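PDB 7BVT: hypothetical sugar ABC-transporter sugar binding protein, which binds cyclic alpha-maltosyl-1,6-maltose and probably delivers it to an ABC transporter for uptake into the bacterium. Local coordinates for residues T163-L168 / P283-G288. Numbering follows the deposited sequence.
Sequences TTWDEL and PYPSDG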
loop_
_atom_site.group_PDB
_atom_site.type_symbol
_atom_site.label_atom_id
_atom_site.label_comp_id
_atom_site.label_asym_id
_atom_site.label_seq_id
_atom_site.Cartn_x
_atom_site.Cartn_y
_atom_site.Cartn_z
ATOM N N THR A 163 -14.988 15.346 3.687
ATOM C CA THR A 163 -14.564 14.526 4.846
ATOM C C THR A 163 -15.398 13.248 4.912
ATOM O O THR A 163 -14.907 12.329 5.559
ATOM C CB THR A 163 -14.623 15.273 6.174
ATOM O OG1 THR A 163 -15.988 15.537 6.465
ATOM C CG2 THR A 163 -13.821 16.547 6.113
ATOM N N THR A 164 -16.560 13.214 4.266
ATOM C CA THR A 164 -17.452 12.059 4.238
ATOM C C THR A 164 -17.745 11.617 2.794
ATOM O O THR A 164 -17.582 12.389 1.870
ATOM C CB THR A 164 -18.762 12.334 4.983
ATOM O OG1 THR A 164 -19.514 13.282 4.216
ATOM C CG2 THR A 164 -18.535 12.842 6.382
ATOM N N TRP A 165 -18.284 10.413 2.630
ATOM C CA TRP A 165 -18.758 9.947 1.295
ATOM C C TRP A 165 -19.827 10.899 0.759
ATOM O O TRP A 165 -19.790 11.229 -0.388
ATOM C CB TRP A 165 -19.303 8.545 1.408
ATOM C CG TRP A 165 -18.257 7.505 1.677
ATOM C CD1 TRP A 165 -16.918 7.684 1.908
ATOM C CD2 TRP A 165 -18.494 6.093 1.710
ATOM N NE1 TRP A 165 -16.319 6.462 2.074
ATOM C CE2 TRP A 165 -17.255 5.483 1.949
ATOM C CE3 TRP A 165 -19.605 5.286 1.477
ATOM C CZ2 TRP A 165 -17.114 4.091 2.047
ATOM C CZ3 TRP A 165 -19.459 3.912 1.545
ATOM C CH2 TRP A 165 -18.236 3.328 1.834
ATOM N N ASP A 166 -20.719 11.340 1.633
ATOM C CA ASP A 166 -21.809 12.231 1.184
ATOM C C ASP A 166 -21.233 13.571 0.731
ATOM O O ASP A 166 -21.683 14.089 -0.256
ATOM C CB ASP A 166 -22.835 12.391 2.309
ATOM C CG ASP A 166 -23.890 11.302 2.301
ATOM O OD1 ASP A 166 -23.860 10.458 1.415
ATOM O OD2 ASP A 166 -24.670 11.264 3.247
ATOM N N GLU A 167 -20.260 14.108 1.433
ATOM C CA GLU A 167 -19.593 15.351 1.033
ATOM C C GLU A 167 -18.903 15.168 -0.307
ATOM O O GLU A 167 -18.890 16.046 -1.104
ATOM C CB GLU A 167 -18.627 15.825 2.110
ATOM C CG GLU A 167 -19.354 16.381 3.315
ATOM C CD GLU A 167 -18.497 16.809 4.466
ATOM O OE1 GLU A 167 -17.263 16.871 4.296
ATOM O OE2 GLU A 167 -19.046 17.055 5.534
ATOM N N LEU A 168 -18.256 14.022 -0.538
ATOM C CA LEU A 168 -17.529 13.792 -1.786
ATOM C C LEU A 168 -18.553 13.715 -2.903
ATOM O O LEU A 168 -18.295 14.264 -3.961
ATOM C CB LEU A 168 -16.652 12.540 -1.670
ATOM C CG LEU A 168 -15.915 12.100 -2.931
ATOM C CD1 LEU A 168 -14.720 11.189 -2.588
ATOM C CD2 LEU A 168 -16.839 11.351 -3.860
ATOM N N PRO A 283 -12.046 10.376 2.454
ATOM C CA PRO A 283 -13.387 10.565 3.023
ATOM C C PRO A 283 -14.024 9.238 3.414
ATOM O O PRO A 283 -13.891 8.260 2.670
ATOM C CB PRO A 283 -14.185 11.242 1.933
ATOM C CG PRO A 283 -13.114 12.008 1.159
ATOM C CD PRO A 283 -11.902 11.102 1.191
ATOM N N TYR A 284 -14.728 9.228 4.543
ATOM C CA TYR A 284 -15.342 7.995 5.094
ATOM C C TYR A 284 -16.786 8.230 5.485
ATOM O O TYR A 284 -17.221 9.378 5.641
ATOM C CB TYR A 284 -14.519 7.435 6.241
ATOM C CG TYR A 284 -14.445 8.245 7.512
ATOM C CD1 TYR A 284 -13.528 9.276 7.660
ATOM C CD2 TYR A 284 -15.216 7.899 8.598
ATOM C CE1 TYR A 284 -13.407 9.958 8.870
ATOM C CE2 TYR A 284 -15.130 8.588 9.800
ATOM C CZ TYR A 284 -14.207 9.608 9.943
ATOM O OH TYR A 284 -14.086 10.244 11.156
ATOM N N PRO A 285 -17.592 7.168 5.629
ATOM C CA PRO A 285 -19.024 7.385 5.763
ATOM C C PRO A 285 -19.291 7.880 7.173
ATOM O O PRO A 285 -18.557 7.566 8.117
ATOM C CB PRO A 285 -19.683 6.027 5.484
ATOM C CG PRO A 285 -18.580 5.039 5.246
ATOM C CD PRO A 285 -17.266 5.757 5.487
ATOM N N SER A 286 -20.315 8.704 7.303
ATOM C CA SER A 286 -20.760 9.131 8.639
ATOM C C SER A 286 -21.105 7.872 9.465
ATOM O O SER A 286 -20.880 7.896 10.617
ATOM C CB SER A 286 -21.892 10.095 8.474
ATOM O OG SER A 286 -23.029 9.358 8.120
ATOM N N ASP A 287 -21.559 6.763 8.865
ATOM C CA ASP A 287 -21.912 5.514 9.597
ATOM C C ASP A 287 -20.697 4.584 9.752
ATOM O O ASP A 287 -20.908 3.383 10.060
ATOM C CB ASP A 287 -23.108 4.804 8.956
ATOM C CG ASP A 287 -22.956 4.227 7.558
ATOM O OD1 ASP A 287 -21.800 4.090 7.032
ATOM O OD2 ASP A 287 -24.023 3.860 7.008
ATOM N N GLY A 288 -19.474 5.072 9.517
ATOM C CA GLY A 288 -18.318 4.179 9.407
ATOM C C GLY A 288 -17.114 4.712 10.140
ATOM O O GLY A 288 -17.241 5.368 11.186
HETATM O O HOH W 1 -21.398 9.729 4.371
#
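The N-terminal end of helix 165-179, with Thr164 as its N-cap, is joined here to the loop between strands 277-280 and 292-301 through a proline-tryptophan CH-pi contact and a backbone hydrogen bond, structural packing in a solute-binding protein with no residue in the glycan pocket. Pro285 lies over one face of the Trp165 indole, its CG 3.5 Å from the centroid of the six-membered ring and only 9° off the normal, while CD lies over the CE2-NE1 bond of the pyrrole ring, 3.5 Å from CE2. Trp165 CG is anti to its own carbonyl carbon (chi1 -69°), which carries the indole alongside the proline. Pro283 O sits at the edge of the indole, in its plane, and NE1 is hydrogen-bonded to Gln207. Before the helix, Tyr284 N donates to Thr163 O at 3.3 Å; a weak bond returns from Trp165 N to Tyr284 O. One water accepts from Asp166 N and Ser286 N, continuing the link to the type I turn 285-288.

The helix start is itself tied: Thr164 OG1, held between its backbone N and carbonyl carbon (chi1 70°), accepts from Glu167 N at 3.0 Å. Glu167 reaches back along the helix start, and its OE1 accepts from both N and OG1 of Thr163, from the same face of the carboxylate plane. Pro283 CG packs against Leu168 CD1 at 4.2 Å, and both side chains touch Tyr144 of strand 140-147. Helix 225-239 flanks the contact, stacking Tyr233 on Trp165, and helix 195-207 supplies Asn204 and Gln207 beside the indole and Pro285.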